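Local coordinates for tripeptidase (Staphylococcus aureus subsp. aureus, PDB 3RZA), which probably hydrolyses small peptides such as tripeptides, as a metal-dependent enzyme of the M20/M25/M40 peptidase family, at residues D100-A105 against T123-A128; F181-D186 against V356-G361; M202-K207 against A300-E305. One frame throughout, in Å; residues are numbered along the deposited sequence. Where two conformers were deposited one is given.

Interaction 1. Residues D100-A105 against T123-A128; sequences DTVVPA and TTILGA
Ile125 pushes its side chain into the bend of loop 100-105, in the catalytic domain of this M20-family metallopeptidase, where the loop after strand 93-98 meets the one leading into helix 128-147. Its CD1 lies 3.7 Å from Thr101 CB and 3.6 Å from Val102 O, while the Val102 side chain crosses that of Ile125 at roughly a right angle, its CG2 toward CD1. Ala105 comes in at the CG1 branch, with its CB a tight 3.5 Å from Ile125 CG1. CG1 sits between the backbone N and the carbonyl carbon (chi1 68°), which leaves CG2 beside the backbone N and facing Pro104 CD. One backbone hydrogen bond joins the loops: Ile125 N donates to Pro104 O at 3.0 Å, almost straight on. A cis peptide bond before Pro104 shapes the turn that offers this carbonyl.

Further out, Gly127, at the N-cap position of helix 128-147, takes a positive phi of 77° and passes its CA 4.1 Å from Thr101 CG2. Glu370 accepts hydrogen bonds from the backbone N of both Leu126 and Gly127, and Glu39 holds Ala105 N. The metal ligands His98 and Asp129 lie just beyond the two loops, so the contact borders the metal centre. Within the bend itself, Thr101 OG1 hydrogen-bonds to Val102 O at 3.0 Å.

Interaction 2. Residues F181-D186 against V356-G361; sequences FGYAID and VILGVG. With ZN (zinc ion), chain C.
Strands 181-184 and 356-359 run parallel in register, Tyr183 beside Val356 and Ala184 beside Ile357, with their axes 4.6 Å apart and twisted by 41°. Three backbone hydrogen bonds join them, from Val356 N to Gly182 O, Ala184 N to Val356 O, and Leu358 N to Ala184 O, the last at 2.9 Å.

On one face Tyr183 and Val356 run alongside each other in the same direction, and Val356 CG2 comes obliquely to the ring, 3.4 Å from Tyr183 CD1. Leu358 CD2 also approaches Tyr183 CD1 obliquely, at 3.8 Å. On the other face Ala184 CB rests against Ile357 CD1 at 3.6 Å, and Ile357 CG2 reaches across to the backbone carbonyl carbon of Asp186. Past the strand, an inverse gamma turn centred on Ile185 bends the chain, while Val360 CG2 lies 3.4 Å from Ile185 O and close to Asp186 N. The turn delivers Asp186 to the metal: with CG anti to the backbone N (chi1 -169°), its OD1 binds zinc at 2.1 Å and OD2 stands farther off at 2.7 Å. His98, Asp129 and a water complete the site, and Tyr362 OH hydrogen-bonds to Asp186 OD1.

This is the C-terminal edge of a parallel part of the catalytic-domain sheet, where metal ligands are carried on loops. Strand 93-98 pairs with 181-184 on its other side; helix 318-329 and helix 374-393 pack on Tyr183, and helix 374-393 with helix 128-147 covers Ile185 and Val360.

Interaction 3. Residues M202-K207 against A300-E305; sequences MLISAK and AEVTVE
Leu203, Ser205 and Lys207 pair with Glu305, Thr303 and Glu301 through six backbone hydrogen bonds, two to each antiparallel pair. The bonds from Ser205 N to Thr303 O and from Thr303 N back to Ser205 O are both 2.9 Å, and the first is nearly straight at 176°. In the non-hydrogen-bonded pairs between them, CA-H groups of Ile204, Ala206, Val302 and Val304 lean on carbonyl oxygens across the gap; Ala206 CA comes to 3.2 Å from Glu301 O.

Apolar contacts gather on the face of Ile204, Ala206, Val302 and Val304. Ile204 has two conformers, and in one of them CD1 lies diagonally against Val302 CG1 at 3.6 Å. The second branch of that valine, CG2, meets Ala206 CB at 4.1 Å. At the start of segment 202-207, the selenium of Met202, present as selenomethionine, approaches CG1 in one of the two conformers of Val304. Helix 275-295 covers this face through Met285, Thr286 and Val282.

The other face, with Leu203, Ser205, Lys207, Glu301, Thr303 and Glu305, is mostly polar. Lys207 and Glu301 carry opposite charges but meet through a water, which accepts from Lys207 NZ at 2.8 Å and donates to Glu301 OE1 at 2.7 Å. Leu203 runs alongside Glu305 and also packs on Thr257 of the second subunit.

Strand 263-272 pairs with 202-207 on its far side. An antiparallel sheet with helices on one face, set apart from the metal centre, is consistent with the lid, or dimerisation, domain of M20 peptidases.

How the interactions relate
Interactions 1 and 2 flank the metal centre: their centres lie 20 Å apart, but their nearest atoms come within about 5 Å without touching. Strand 93-98 and helix 128-147 link them, since interaction 1 joins the loops that follow the strand and precede the helix, and both elements pack beside interaction 2. Interaction 3 stands away, its centre about 30 Å from that of interaction 1 and 32 Å from that of interaction 2. Along the chain, interaction 1 closes first; segments 202-207 and 300-305 then fall between 181-186 and 356-361. This nesting is consistent with a second domain inserted in the catalytic one, and strand 194-209 pairs with 355-359 to join them.

Interaction 1. Residues D100-A105 against T123-A128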
ATOM      1  N   ASP A 100     -17.598 -14.512  21.030  1.00 17.34           N
ATOM      2  CA  ASP A 100     -17.276 -14.140  19.643  1.00 18.12           C
ATOM      3  C   ASP A 100     -16.114 -14.966  19.044  1.00 20.64           C
ATOM      4  O   ASP A 100     -15.282 -15.508  19.764  1.00 17.09           O
ATOM      5  CB  ASP A 100     -16.982 -12.636  19.490  1.00 16.39           C
ATOM      6  CG  ASP A 100     -15.722 -12.174  20.259  1.00 19.74           C
ATOM      7  OD1 ASP A 100     -15.550 -12.586  21.422  1.00 18.64           O
ATOM      8  OD2 ASP A 100     -14.928 -11.383  19.710  1.00 20.26           O
ATOM      9  N   THR A 101     -16.098 -15.044  17.710  1.00 20.82           N
ATOM     10  CA  THR A 101     -15.016 -15.658  16.945  1.00 20.88           C
ATOM     11  C   THR A 101     -14.465 -14.640  15.941  1.00 20.89           C
ATOM     12  O   THR A 101     -15.112 -13.633  15.647  1.00 20.68           O
ATOM     13  CB  THR A 101     -15.532 -16.848  16.156  1.00 20.21           C
ATOM     14  OG1 THR A 101     -16.324 -16.367  15.064  1.00 18.27           O
ATOM     15  CG2 THR A 101     -16.367 -17.737  17.016  1.00 20.33           C
ATOM     16  N   VAL A 102     -13.293 -14.938  15.371  1.00 21.42           N
ATOM     17  CA  VAL A 102     -12.781 -14.154  14.223  1.00 22.06           C
ATOM     18  C   VAL A 102     -13.599 -14.461  12.963  1.00 23.39           C
ATOM     19  O   VAL A 102     -14.506 -15.324  12.981  1.00 23.81           O
ATOM     20  CB  VAL A 102     -11.277 -14.396  13.935  1.00 23.10           C
ATOM     21  CG1 VAL A 102     -10.425 -14.121  15.197  1.00 21.01           C
ATOM     22  CG2 VAL A 102     -11.043 -15.800  13.373  1.00 17.90           C
ATOM     23  N   VAL A 103     -13.322 -13.689  11.908  1.00 23.34           N
ATOM     24  CA  VAL A 103     -13.823 -13.924  10.548  1.00 23.24           C
ATOM     25  C   VAL A 103     -12.854 -14.905   9.833  1.00 24.41           C
ATOM     26  O   VAL A 103     -11.676 -14.904  10.143  1.00 22.87           O
ATOM     27  CB  VAL A 103     -13.900 -12.543   9.780  1.00 25.64           C
ATOM     28  CG1 VAL A 103     -14.241 -12.712   8.312  1.00 32.68           C
ATOM     29  CG2 VAL A 103     -14.929 -11.611  10.461  1.00 21.03           C
ATOM     30  N   PRO A 104     -13.343 -15.759   8.878  1.00 25.75           N
ATOM     31  CA  PRO A 104     -14.722 -16.039   8.453  1.00 25.67           C
ATOM     32  C   PRO A 104     -15.325 -17.141   9.280  1.00 24.07           C
ATOM     33  O   PRO A 104     -14.736 -18.212   9.369  1.00 22.54           O
ATOM     34  CB  PRO A 104     -14.558 -16.491   6.996  1.00 25.98           C
ATOM     35  CG  PRO A 104     -13.191 -17.089   6.929  1.00 25.59           C
ATOM     36  CD  PRO A 104     -12.363 -16.461   8.015  1.00 24.78           C
ATOM     37  N   ALA A 105     -16.489 -16.874   9.877  1.00 24.19           N
ATOM     38  CA  ALA A 105     -17.206 -17.865  10.696  1.00 24.32           C
ATOM     39  C   ALA A 105     -18.725 -17.717  10.562  1.00 25.49           C
ATOM     40  O   ALA A 105     -19.459 -17.731  11.574  1.00 25.70           O
ATOM     41  CB  ALA A 105     -16.779 -17.738  12.131  1.00 21.72           C
ATOM     42  N   THR A 123     -13.912 -23.992   4.644  1.00 32.39           N
ATOM     43  CA  THR A 123     -14.377 -22.674   4.144  1.00 32.41           C
ATOM     44  C   THR A 123     -14.487 -21.602   5.255  1.00 30.36           C
ATOM     45  O   THR A 123     -14.538 -20.408   4.961  1.00 29.96           O
ATOM     46  CB  THR A 123     -15.751 -22.804   3.469  1.00 33.69           C
ATOM     47  OG1 THR A 123     -16.748 -23.110   4.450  1.00 36.33           O
ATOM     48  CG2 THR A 123     -15.729 -23.905   2.414  1.00 36.75           C
ATOM     49  N   THR A 124     -14.568 -22.048   6.517  1.00 27.78           N
ATOM     50  CA  THR A 124     -14.628 -21.173   7.682  1.00 24.19           C
ATOM     51  C   THR A 124     -13.618 -21.665   8.707  1.00 21.82           C
ATOM     52  O   THR A 124     -13.037 -22.741   8.571  1.00 23.57           O
ATOM     53  CB  THR A 124     -16.037 -21.205   8.334  1.00 24.47           C
ATOM     54  OG1 THR A 124     -16.218 -22.449   9.027  1.00 20.80           O
ATOM     55  CG2 THR A 124     -17.157 -21.040   7.273  1.00 27.82           C
ATOM     56  N   ILE A 125     -13.471 -20.886   9.760  1.00 19.73           N
ATOM     57  CA  ILE A 125     -12.850 -21.327  10.993  1.00 19.60           C
ATOM     58  C   ILE A 125     -13.801 -22.352  11.682  1.00 20.87           C
ATOM     59  O   ILE A 125     -14.930 -22.564  11.221  1.00 21.55           O
ATOM     60  CB  ILE A 125     -12.486 -20.090  11.929  1.00 21.08           C
ATOM     61  CG1 ILE A 125     -13.725 -19.353  12.483  1.00 21.72           C
ATOM     62  CG2 ILE A 125     -11.589 -19.090  11.180  1.00 18.16           C
ATOM     63  CD1 ILE A 125     -13.506 -18.737  13.778  1.00 19.52           C
ATOM     64  N   LEU A 126     -13.346 -22.977  12.762  1.00 21.49           N
ATOM     65  CA  LEU A 126     -14.211 -23.845  13.592  1.00 20.80           C
ATOM     66  C   LEU A 126     -14.889 -23.018  14.678  1.00 20.20           C
ATOM     67  O   LEU A 126     -16.065 -23.218  14.977  1.00 19.61           O
ATOM     68  CB  LEU A 126     -13.399 -24.996  14.228  1.00 21.34           C
ATOM     69  CG  LEU A 126     -14.099 -26.065  15.076  1.00 16.72           C
ATOM     70  CD1 LEU A 126     -15.314 -26.664  14.357  1.00 19.38           C
ATOM     71  CD2 LEU A 126     -13.119 -27.196  15.457  1.00 18.03           C
ATOM     72  N   GLY A 127     -14.153 -22.100  15.277  1.00 19.48           N
ATOM     73  CA  GLY A 127     -14.603 -21.447  16.488  1.00 19.50           C
ATOM     74  C   GLY A 127     -14.458 -22.287  17.752  1.00 20.10           C
ATOM     75  O   GLY A 127     -15.137 -22.014  18.754  1.00 17.60           O
ATOM     76  N   ALA A 128     -13.525 -23.252  17.749  1.00 19.48           N
ATOM     77  CA  ALA A 128     -13.037 -23.850  19.018  1.00 19.58           C
ATOM     78  C   ALA A 128     -12.516 -22.775  19.951  1.00 18.38           C
ATOM     79  O   ALA A 128     -12.720 -22.835  21.160  1.00 20.00           O
ATOM     80  CB  ALA A 128     -11.967 -24.887  18.750  1.00 19.48           C
TER

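Interaction 2. Residues F181-D186 against V356-G361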
ATOM      1  N   PHE A 181     -10.373 -14.982  42.929  1.00 22.23           N
ATOM      2  CA  PHE A 181      -9.466 -15.259  41.801  1.00 18.85           C
ATOM      3  C   PHE A 181     -10.213 -16.015  40.715  1.00 19.48           C
ATOM      4  O   PHE A 181     -11.369 -16.431  40.911  1.00 17.19           O
ATOM      5  CB  PHE A 181      -8.224 -16.062  42.260  1.00 18.13           C
ATOM      6  CG  PHE A 181      -8.550 -17.307  43.067  1.00 21.32           C
ATOM      7  CD1 PHE A 181      -8.920 -18.512  42.429  1.00 19.80           C
ATOM      8  CD2 PHE A 181      -8.469 -17.290  44.458  1.00 22.94           C
ATOM      9  CE1 PHE A 181      -9.223 -19.656  43.172  1.00 23.40           C
ATOM     10  CE2 PHE A 181      -8.755 -18.442  45.206  1.00 25.23           C
ATOM     11  CZ  PHE A 181      -9.151 -19.622  44.558  1.00 23.19           C
ATOM     12  N   GLY A 182      -9.571 -16.198  39.566  1.00 18.68           N
ATOM     13  CA  GLY A 182     -10.158 -17.020  38.538  1.00 18.51           C
ATOM     14  C   GLY A 182      -9.379 -17.279  37.294  1.00 17.42           C
ATOM     15  O   GLY A 182      -8.177 -17.115  37.265  1.00 18.97           O
ATOM     16  N   TYR A 183     -10.086 -17.790  36.287  1.00 16.79           N
ATOM     17  CA  TYR A 183      -9.473 -18.444  35.153  1.00 17.71           C
ATOM     18  C   TYR A 183     -10.127 -18.023  33.866  1.00 18.26           C
ATOM     19  O   TYR A 183     -11.347 -18.159  33.728  1.00 22.39           O
ATOM     20  CB  TYR A 183      -9.591 -19.951  35.300  1.00 16.01           C
ATOM     21  CG  TYR A 183      -8.931 -20.436  36.553  1.00 17.63           C
ATOM     22  CD1 TYR A 183      -7.540 -20.572  36.619  1.00 13.28           C
ATOM     23  CD2 TYR A 183      -9.684 -20.661  37.722  1.00 12.93           C
ATOM     24  CE1 TYR A 183      -6.916 -20.987  37.799  1.00 17.97           C
ATOM     25  CE2 TYR A 183      -9.069 -21.066  38.904  1.00 15.81           C
ATOM     26  CZ  TYR A 183      -7.686 -21.235  38.938  1.00 14.06           C
ATOM     27  OH  TYR A 183      -7.074 -21.611  40.128  1.00 17.49           O
ATOM     28  N   ALA A 184      -9.329 -17.521  32.923  1.00 16.06           N
ATOM     29  CA  ALA A 184      -9.768 -17.370  31.530  1.00 14.99           C
ATOM     30  C   ALA A 184      -9.499 -18.679  30.799  1.00 16.85           C
ATOM     31  O   ALA A 184      -8.363 -19.112  30.726  1.00 17.55           O
ATOM     32  CB  ALA A 184      -9.058 -16.212  30.879  1.00 13.07           C
ATOM     33  N   ILE A 185     -10.558 -19.320  30.291  1.00 17.27           N
ATOM     34  CA  ILE A 185     -10.456 -20.615  29.623  1.00 17.56           C
ATOM     35  C   ILE A 185     -10.208 -20.323  28.141  1.00 18.82           C
ATOM     36  O   ILE A 185     -11.104 -20.480  27.298  1.00 21.30           O
ATOM     37  CB  ILE A 185     -11.756 -21.501  29.843  1.00 17.58           C
ATOM     38  CG1 ILE A 185     -12.142 -21.579  31.351  1.00 20.51           C
ATOM     39  CG2 ILE A 185     -11.550 -22.919  29.275  1.00 11.34           C
ATOM     40  CD1 ILE A 185     -13.510 -22.220  31.602  1.00 17.47           C
ATOM     41  N   ASP A 186      -8.996 -19.855  27.826  1.00 17.03           N
ATOM     42  CA  ASP A 186      -8.715 -19.235  26.527  1.00 18.82           C
ATOM     43  C   ASP A 186      -7.190 -19.041  26.206  1.00 18.04           C
ATOM     44  O   ASP A 186      -6.806 -18.020  25.663  1.00 18.26           O
ATOM     45  CB  ASP A 186      -9.450 -17.858  26.457  1.00 19.19           C
ATOM     46  CG  ASP A 186      -9.462 -17.243  25.053  1.00 18.94           C
ATOM     47  OD1 ASP A 186      -9.545 -17.996  24.066  1.00 18.07           O
ATOM     48  OD2 ASP A 186      -9.411 -15.995  24.937  1.00 17.87           O
ATOM     49  N   VAL A 356      -5.392 -16.217  35.814  1.00 19.39           N
ATOM     50  CA  VAL A 356      -4.456 -16.940  34.950  1.00 17.95           C
ATOM     51  C   VAL A 356      -5.292 -17.593  33.848  1.00 18.63           C
ATOM     52  O   VAL A 356      -6.527 -17.660  33.956  1.00 17.84           O
ATOM     53  CB  VAL A 356      -3.633 -17.995  35.772  1.00 17.13           C
ATOM     54  CG1 VAL A 356      -2.943 -17.302  36.966  1.00 15.89           C
ATOM     55  CG2 VAL A 356      -4.501 -19.119  36.238  1.00 17.87           C
ATOM     56  N   ILE A 357      -4.625 -18.061  32.796  1.00 17.03           N
ATOM     57  CA  ILE A 357      -5.283 -18.438  31.560  1.00 16.41           C
ATOM     58  C   ILE A 357      -4.993 -19.924  31.333  1.00 17.15           C
ATOM     59  O   ILE A 357      -3.827 -20.320  31.278  1.00 17.25           O
ATOM     60  CB  ILE A 357      -4.799 -17.596  30.320  1.00 17.47           C
ATOM     61  CG1 ILE A 357      -4.402 -16.161  30.709  1.00 19.31           C
ATOM     62  CG2 ILE A 357      -5.881 -17.552  29.227  1.00 15.37           C
ATOM     63  CD1 ILE A 357      -5.572 -15.338  31.347  1.00 15.35           C
ATOM     64  N   LEU A 358      -6.055 -20.728  31.220  1.00 15.37           N
ATOM     65  CA  LEU A 358      -5.943 -22.169  31.074  1.00 16.39           C
ATOM     66  C   LEU A 358      -5.787 -22.535  29.612  1.00 16.38           C
ATOM     67  O   LEU A 358      -6.517 -22.012  28.758  1.00 17.09           O
ATOM     68  CB  LEU A 358      -7.196 -22.865  31.609  1.00 15.25           C
ATOM     69  CG  LEU A 358      -7.548 -22.637  33.071  1.00 16.41           C
ATOM     70  CD1 LEU A 358      -8.898 -23.318  33.370  1.00 15.70           C
ATOM     71  CD2 LEU A 358      -6.428 -23.125  34.012  1.00 13.80           C
ATOM     72  N   GLY A 359      -4.872 -23.462  29.328  1.00 16.32           N
ATOM     73  CA  GLY A 359      -4.745 -24.028  27.997  1.00 15.15           C
ATOM     74  C   GLY A 359      -6.020 -24.734  27.584  1.00 15.47           C
ATOM     75  O   GLY A 359      -6.566 -25.515  28.366  1.00 15.23           O
ATOM     76  N   VAL A 360      -6.524 -24.407  26.385  1.00 14.57           N
ATOM     77  CA  VAL A 360      -7.715 -25.020  25.814  1.00 14.59           C
ATOM     78  C   VAL A 360      -7.359 -26.217  24.878  1.00 17.66           C
ATOM     79  O   VAL A 360      -8.217 -27.082  24.612  1.00 16.05           O
ATOM     80  CB  VAL A 360      -8.571 -23.955  25.051  1.00 15.32           C
ATOM     81  CG1 VAL A 360      -9.838 -24.576  24.432  1.00 12.92           C
ATOM     82  CG2 VAL A 360      -8.964 -22.826  25.998  1.00 18.87           C
ATOM     83  N   GLY A 361      -6.123 -26.253  24.344  1.00 17.43           N
ATOM     84  CA  GLY A 361      -5.719 -27.306  23.405  1.00 17.91           C
ATOM     85  C   GLY A 361      -6.270 -27.170  21.973  1.00 19.08           C
ATOM     86  O   GLY A 361      -6.039 -28.053  21.138  1.00 17.76           O
TER
HETATM   87 ZN    ZN C 401      -9.981 -16.760  22.371  1.00 26.60          ZN
HETATM   88  O   HOH W   1      -8.369 -15.701  21.575  1.00 33.92           O

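Interaction 3. Residues M202-K207 against A300-E305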
HETATM    1  N   MSE A 202       1.546  -2.572  22.813  1.00 19.72           N
HETATM    2  CA  MSE A 202       1.213  -1.249  22.309  1.00 22.05           C
HETATM    3  C   MSE A 202       1.225  -1.227  20.778  1.00 19.33           C
HETATM    4  O   MSE A 202       2.032  -1.909  20.156  1.00 16.21           O
HETATM    5  CB  MSE A 202       2.207  -0.231  22.858  1.00 22.52           C
HETATM    6  CG  MSE A 202       2.153  -0.136  24.363  1.00 29.03           C
HETATM    7 SE   MSE A 202       2.938   1.446  25.030  0.75 25.07          SE
HETATM    8  CE  MSE A 202       2.803   1.110  26.960  1.00 35.61           C
ATOM      9  N   LEU A 203       0.310  -0.452  20.194  1.00 17.69           N
ATOM     10  CA  LEU A 203       0.304  -0.132  18.754  1.00 17.14           C
ATOM     11  C   LEU A 203       1.079   1.165  18.590  1.00 19.06           C
ATOM     12  O   LEU A 203       0.954   2.050  19.439  1.00 19.80           O
ATOM     13  CB  LEU A 203      -1.126   0.051  18.214  1.00 17.46           C
ATOM     14  CG  LEU A 203      -2.142  -1.104  18.362  1.00 19.61           C
ATOM     15  CD1 LEU A 203      -3.529  -0.700  17.837  1.00 18.65           C
ATOM     16  CD2 LEU A 203      -1.661  -2.361  17.662  1.00 19.69           C
ATOM     17  N   ILE A 204       1.950   1.224  17.579  1.00 17.32           N
ATOM     18  CA  ILE A 204       2.630   2.470  17.200  0.50 17.74           C
ATOM     19  C   ILE A 204       2.412   2.660  15.705  1.00 18.56           C
ATOM     20  O   ILE A 204       2.654   1.750  14.908  1.00 16.82           O
ATOM     21  CB  ILE A 204       4.147   2.494  17.593  0.50 17.45           C
ATOM     22  CG1 ILE A 204       4.845   3.749  17.038  0.50 18.71           C
ATOM     23  CG2 ILE A 204       4.852   1.252  17.127  0.50 16.27           C
ATOM     24  CD1 ILE A 204       6.149   4.114  17.756  0.50 18.70           C
ATOM     25  N   SER A 205       1.882   3.819  15.340  1.00 17.35           N
ATOM     26  CA  SER A 205       1.731   4.180  13.942  1.00 20.10           C
ATOM     27  C   SER A 205       2.489   5.475  13.643  1.00 20.84           C
ATOM     28  O   SER A 205       2.574   6.354  14.488  1.00 19.36           O
ATOM     29  CB  SER A 205       0.265   4.322  13.605  1.00 18.94           C
ATOM     30  OG  SER A 205      -0.410   3.100  13.819  1.00 22.34           O
ATOM     31  N   ALA A 206       3.049   5.559  12.434  1.00 19.68           N
ATOM     32  CA  ALA A 206       3.831   6.700  12.009  1.00 19.83           C
ATOM     33  C   ALA A 206       3.391   7.151  10.592  1.00 20.44           C
ATOM     34  O   ALA A 206       3.307   6.321   9.671  1.00 18.64           O
ATOM     35  CB  ALA A 206       5.312   6.359  12.040  1.00 19.62           C
ATOM     36  N   LYS A 207       3.015   8.423  10.458  1.00 18.52           N
ATOM     37  CA  LYS A 207       2.853   9.075   9.150  1.00 16.80           C
ATOM     38  C   LYS A 207       4.109   9.880   8.877  1.00 17.43           C
ATOM     39  O   LYS A 207       4.402  10.850   9.613  1.00 16.36           O
ATOM     40  CB  LYS A 207       1.633   9.971   9.151  1.00 20.84           C
ATOM     41  CG  LYS A 207       1.439  10.808   7.868  1.00 22.35           C
ATOM     42  CD  LYS A 207       0.079  11.394   7.867  1.00 23.91           C
ATOM     43  CE  LYS A 207      -0.041  12.572   6.945  1.00 27.03           C
ATOM     44  NZ  LYS A 207      -1.369  13.215   7.152  1.00 30.73           N
ATOM     45  N   ALA A 300       7.750  13.323  10.962  1.00 20.40           N
ATOM     46  CA  ALA A 300       7.144  12.098  11.405  1.00 19.09           C
ATOM     47  C   ALA A 300       6.081  12.466  12.406  1.00 20.73           C
ATOM     48  O   ALA A 300       6.382  13.126  13.402  1.00 21.51           O
ATOM     49  CB  ALA A 300       8.180  11.224  12.055  1.00 17.72           C
ATOM     50  N   GLU A 301       4.842  12.064  12.135  1.00 19.19           N
ATOM     51  CA  GLU A 301       3.779  12.061  13.143  1.00 21.67           C
ATOM     52  C   GLU A 301       3.662  10.621  13.676  1.00 20.33           C
ATOM     53  O   GLU A 301       3.352   9.713  12.905  1.00 16.29           O
ATOM     54  CB  GLU A 301       2.446  12.501  12.518  1.00 21.93           C
ATOM     55  CG  GLU A 301       1.233  12.513  13.500  1.00 25.34           C
ATOM     56  CD  GLU A 301      -0.068  12.927  12.844  1.00 29.71           C
ATOM     57  OE1 GLU A 301      -0.074  13.099  11.612  1.00 27.46           O
ATOM     58  OE2 GLU A 301      -1.089  13.084  13.564  1.00 27.17           O
ATOM     59  N   VAL A 302       3.880  10.445  14.982  1.00 17.78           N
ATOM     60  CA  VAL A 302       3.868   9.136  15.638  1.00 16.43           C
ATOM     61  C   VAL A 302       2.744   9.142  16.673  1.00 17.75           C
ATOM     62  O   VAL A 302       2.633  10.110  17.444  1.00 16.54           O
ATOM     63  CB  VAL A 302       5.218   8.832  16.275  1.00 18.37           C
ATOM     64  CG1 VAL A 302       5.196   7.466  17.029  1.00 15.55           C
ATOM     65  CG2 VAL A 302       6.313   8.853  15.189  1.00 14.50           C
ATOM     66  N   THR A 303       1.839   8.150  16.593  1.00 16.41           N
ATOM     67  CA  THR A 303       0.749   7.975  17.589  1.00 18.57           C
ATOM     68  C   THR A 303       0.825   6.595  18.195  1.00 16.49           C
ATOM     69  O   THR A 303       1.105   5.635  17.475  1.00 16.35           O
ATOM     70  CB  THR A 303      -0.668   8.205  16.993  1.00 18.08           C
ATOM     71  OG1 THR A 303      -0.905   7.298  15.909  1.00 24.40           O
ATOM     72  CG2 THR A 303      -0.823   9.637  16.502  1.00 19.91           C
ATOM     73  N   VAL A 304       0.582   6.511  19.516  1.00 19.17           N
ATOM     74  CA  VAL A 304       0.700   5.267  20.283  0.50 18.60           C
ATOM     75  C   VAL A 304      -0.652   4.930  20.941  1.00 21.78           C
ATOM     76  O   VAL A 304      -1.438   5.837  21.292  1.00 21.87           O
ATOM     77  CB  VAL A 304       1.826   5.382  21.362  0.50 20.00           C
ATOM     78  CG1 VAL A 304       1.990   4.086  22.147  0.50 17.90           C
ATOM     79  CG2 VAL A 304       3.155   5.777  20.714  0.50 18.41           C
ATOM     80  N   GLU A 305      -0.920   3.642  21.118  1.00 20.73           N
ATOM     81  CA  GLU A 305      -2.109   3.174  21.814  1.00 22.74           C
ATOM     82  C   GLU A 305      -1.745   1.893  22.575  1.00 21.88           C
ATOM     83  O   GLU A 305      -1.111   1.016  21.999  1.00 20.49           O
ATOM     84  CB  GLU A 305      -3.179   2.889  20.792  1.00 23.61           C
ATOM     85  CG  GLU A 305      -4.543   2.736  21.334  1.00 32.91           C
ATOM     86  CD  GLU A 305      -5.469   2.173  20.295  1.00 38.98           C
ATOM     87  OE1 GLU A 305      -5.605   2.809  19.231  1.00 42.21           O
ATOM     88  OE2 GLU A 305      -6.019   1.073  20.526  1.00 49.26           O
TER
HETATM   89  O   HOH W   2      -2.117  13.170   9.851  1.00 25.01           O